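Long-range contact in alpha-glucosidase YIHQ (Escherichia coli, PDB 5AEG), which hydrolyses sulfoquinovosyl diacylglycerides, and simpler sulfoquinovosides, to release sulfoquinovose for breakdown by sulfoglycolysis: residues W477-G482 against P617-G622. Residues are numbered along the deposited sequence; the frame is centred on the assembly and turned at random. Where two conformers were deposited one is given.
Sequences WSLDDG and PVHEEG. With CA (calcium ion), chain D.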
loop_
_atom_site.group_PDB
_atom_site.type_symbol
_atom_site.label_atom_id
_atom_site.label_comp_id
_atom_site.label_asym_id
_atom_site.label_seq_id
_atom_site.Cartn_x
_atom_site.Cartn_y
_atom_site.Cartn_z
ATOM N N TRP A 477 17.573 -8.774 5.697
ATOM C CA TRP A 477 17.094 -9.878 4.868
ATOM C C TRP A 477 15.925 -10.614 5.525
ATOM O O TRP A 477 15.615 -11.795 5.179
ATOM C CB TRP A 477 18.258 -10.869 4.631
ATOM C CG TRP A 477 19.536 -10.244 4.025
ATOM C CD1 TRP A 477 20.610 -9.727 4.692
ATOM C CD2 TRP A 477 19.855 -10.128 2.611
ATOM N NE1 TRP A 477 21.545 -9.285 3.802
ATOM C CE2 TRP A 477 21.144 -9.561 2.526
ATOM C CE3 TRP A 477 19.196 -10.519 1.434
ATOM C CZ2 TRP A 477 21.808 -9.331 1.294
ATOM C CZ3 TRP A 477 19.828 -10.278 0.201
ATOM C CH2 TRP A 477 21.149 -9.697 0.141
ATOM N N SER A 478 15.238 -9.978 6.455
ATOM C CA SER A 478 14.155 -10.744 7.173
ATOM C C SER A 478 12.993 -11.005 6.241
ATOM O O SER A 478 12.710 -10.193 5.306
ATOM C CB SER A 478 13.690 -10.004 8.411
ATOM O OG SER A 478 13.184 -8.733 8.080
ATOM N N LEU A 479 12.225 -12.031 6.547
ATOM C CA LEU A 479 10.978 -12.282 5.845
ATOM C C LEU A 479 9.937 -11.222 6.132
ATOM O O LEU A 479 9.245 -10.763 5.208
ATOM C CB LEU A 479 10.421 -13.652 6.240
ATOM C CG LEU A 479 11.177 -14.856 5.712
ATOM C CD1 LEU A 479 10.517 -16.169 6.157
ATOM C CD2 LEU A 479 11.140 -14.783 4.194
ATOM N N ASP A 480 9.780 -10.774 7.353
ATOM C CA ASP A 480 8.661 -9.896 7.714
ATOM C C ASP A 480 8.926 -8.400 7.552
ATOM O O ASP A 480 7.979 -7.619 7.539
ATOM C CB ASP A 480 8.224 -10.163 9.162
ATOM C CG ASP A 480 7.726 -11.588 9.341
ATOM O OD1 ASP A 480 6.632 -11.861 8.912
ATOM O OD2 ASP A 480 8.457 -12.412 9.883
ATOM N N ASP A 481 10.186 -8.001 7.427
ATOM C CA ASP A 481 10.466 -6.618 7.214
ATOM C C ASP A 481 11.625 -6.310 6.336
ATOM O O ASP A 481 12.103 -5.169 6.248
ATOM C CB ASP A 481 10.555 -5.912 8.593
ATOM C CG ASP A 481 10.085 -4.453 8.578
ATOM O OD1 ASP A 481 9.586 -3.841 7.588
ATOM O OD2 ASP A 481 10.209 -3.783 9.643
ATOM N N GLY A 482 12.055 -7.288 5.549
ATOM C CA GLY A 482 13.216 -7.059 4.671
ATOM C C GLY A 482 12.781 -7.059 3.231
ATOM O O GLY A 482 11.590 -6.851 2.888
ATOM N N PRO A 617 12.576 -12.959 -6.769
ATOM C CA PRO A 617 13.748 -12.258 -6.238
ATOM C C PRO A 617 14.503 -12.984 -5.139
ATOM O O PRO A 617 13.909 -13.554 -4.222
ATOM C CB PRO A 617 13.177 -10.909 -5.723
ATOM C CG PRO A 617 11.799 -10.841 -6.174
ATOM C CD PRO A 617 11.327 -12.242 -6.544
ATOM N N VAL A 618 15.832 -12.965 -5.202
ATOM C CA VAL A 618 16.608 -13.520 -4.160
ATOM C C VAL A 618 16.409 -12.634 -2.915
ATOM O O VAL A 618 16.723 -11.476 -2.956
ATOM C CB VAL A 618 18.133 -13.617 -4.588
ATOM C CG1 VAL A 618 19.034 -14.057 -3.448
ATOM C CG2 VAL A 618 18.228 -14.596 -5.767
ATOM N N HIS A 619 15.942 -13.191 -1.816
ATOM C CA HIS A 619 15.648 -12.405 -0.579
ATOM C C HIS A 619 16.438 -12.882 0.638
ATOM O O HIS A 619 16.191 -12.453 1.761
ATOM C CB HIS A 619 14.153 -12.295 -0.328
ATOM C CG HIS A 619 13.474 -13.607 -0.078
ATOM N ND1 HIS A 619 13.684 -14.405 1.041
ATOM C CD2 HIS A 619 12.570 -14.260 -0.829
ATOM C CE1 HIS A 619 12.919 -15.473 0.956
ATOM N NE2 HIS A 619 12.239 -15.402 -0.168
ATOM N N GLU A 620 17.463 -13.705 0.402
ATOM C CA GLU A 620 18.372 -14.198 1.462
ATOM C C GLU A 620 19.814 -13.788 1.171
ATOM O O GLU A 620 20.206 -13.770 0.007
ATOM C CB GLU A 620 18.298 -15.733 1.581
ATOM C CG GLU A 620 16.989 -16.288 2.096
ATOM C CD GLU A 620 16.857 -17.772 1.924
ATOM O OE1 GLU A 620 17.820 -18.484 1.557
ATOM O OE2 GLU A 620 15.761 -18.248 2.164
ATOM N N GLU A 621 20.585 -13.576 2.239
ATOM C CA GLU A 621 21.987 -13.232 2.236
ATOM C C GLU A 621 22.830 -14.447 1.784
ATOM O O GLU A 621 22.494 -15.561 2.141
ATOM C CB GLU A 621 22.395 -12.857 3.695
ATOM C CG GLU A 621 23.628 -11.976 3.785
ATOM C CD GLU A 621 24.065 -11.618 5.199
ATOM O OE1 GLU A 621 23.316 -11.763 6.168
ATOM O OE2 GLU A 621 25.217 -11.185 5.336
ATOM N N GLY A 622 23.898 -14.220 1.022
ATOM C CA GLY A 622 24.913 -15.243 0.775
ATOM C C GLY A 622 24.471 -16.325 -0.167
ATOM O O GLY A 622 25.046 -17.371 -0.221
HETATM CA CA CA D . 9.123 -1.697 8.628
HETATM O O HOH W 1 14.330 -10.476 2.770
HETATM O O HOH W 2 11.367 -1.064 9.137
#
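One face of the W477 indole lies against E621, and the backbone of E620 meets the ring obliquely, a compact example of how one aromatic side chain can join two loops whose backbones exchange no direct bond. E621 supplies the face-on contact: its CB stands 3.6 Å from the centroid of the five-membered ring, only 6° off the normal, a CH-pi interaction. In the conformer described, with CG anti to the backbone N (chi1 -157°) and the chain extended beyond it, the E621 side chain runs across the pyrrole part, CG coming 3.4 Å from W477 NE1. Its carboxylate plane, displaced to the same side as CB, is nearly parallel to the ring, 7° apart. At the six-membered ring, E620 C approaches W477 CE3 to 3.3 Å, while the carbonyl of H619 sits at the indole edge. Replacing W477 by alanine would probably open a gap beside E621 and leave its aliphatic chain without an aromatic face to lie on.

Between the two backbones, a water donates to both S478 O (3.0 Å) and H619 O (2.9 Å). Beyond it L479 CD2 touches H619 CE1 at 3.8 Å; H619 ND1, buried here, has no polar partner in the model. E620 directs its carboxylate to a salt bridge with R623, and helix 518-528 packs on W477 through E519 and L520.

Farther along 477-482, S478 OG accepts from D481 N in an ST motif, and D481 chelates calcium through both carboxylate oxygens, with Q153 OE1 and the backbone oxygens of G154 and D472 among the other ligands. The contact thus joins a calcium-bearing loop of the family 31 TIM-barrel domain to the C-terminal domain.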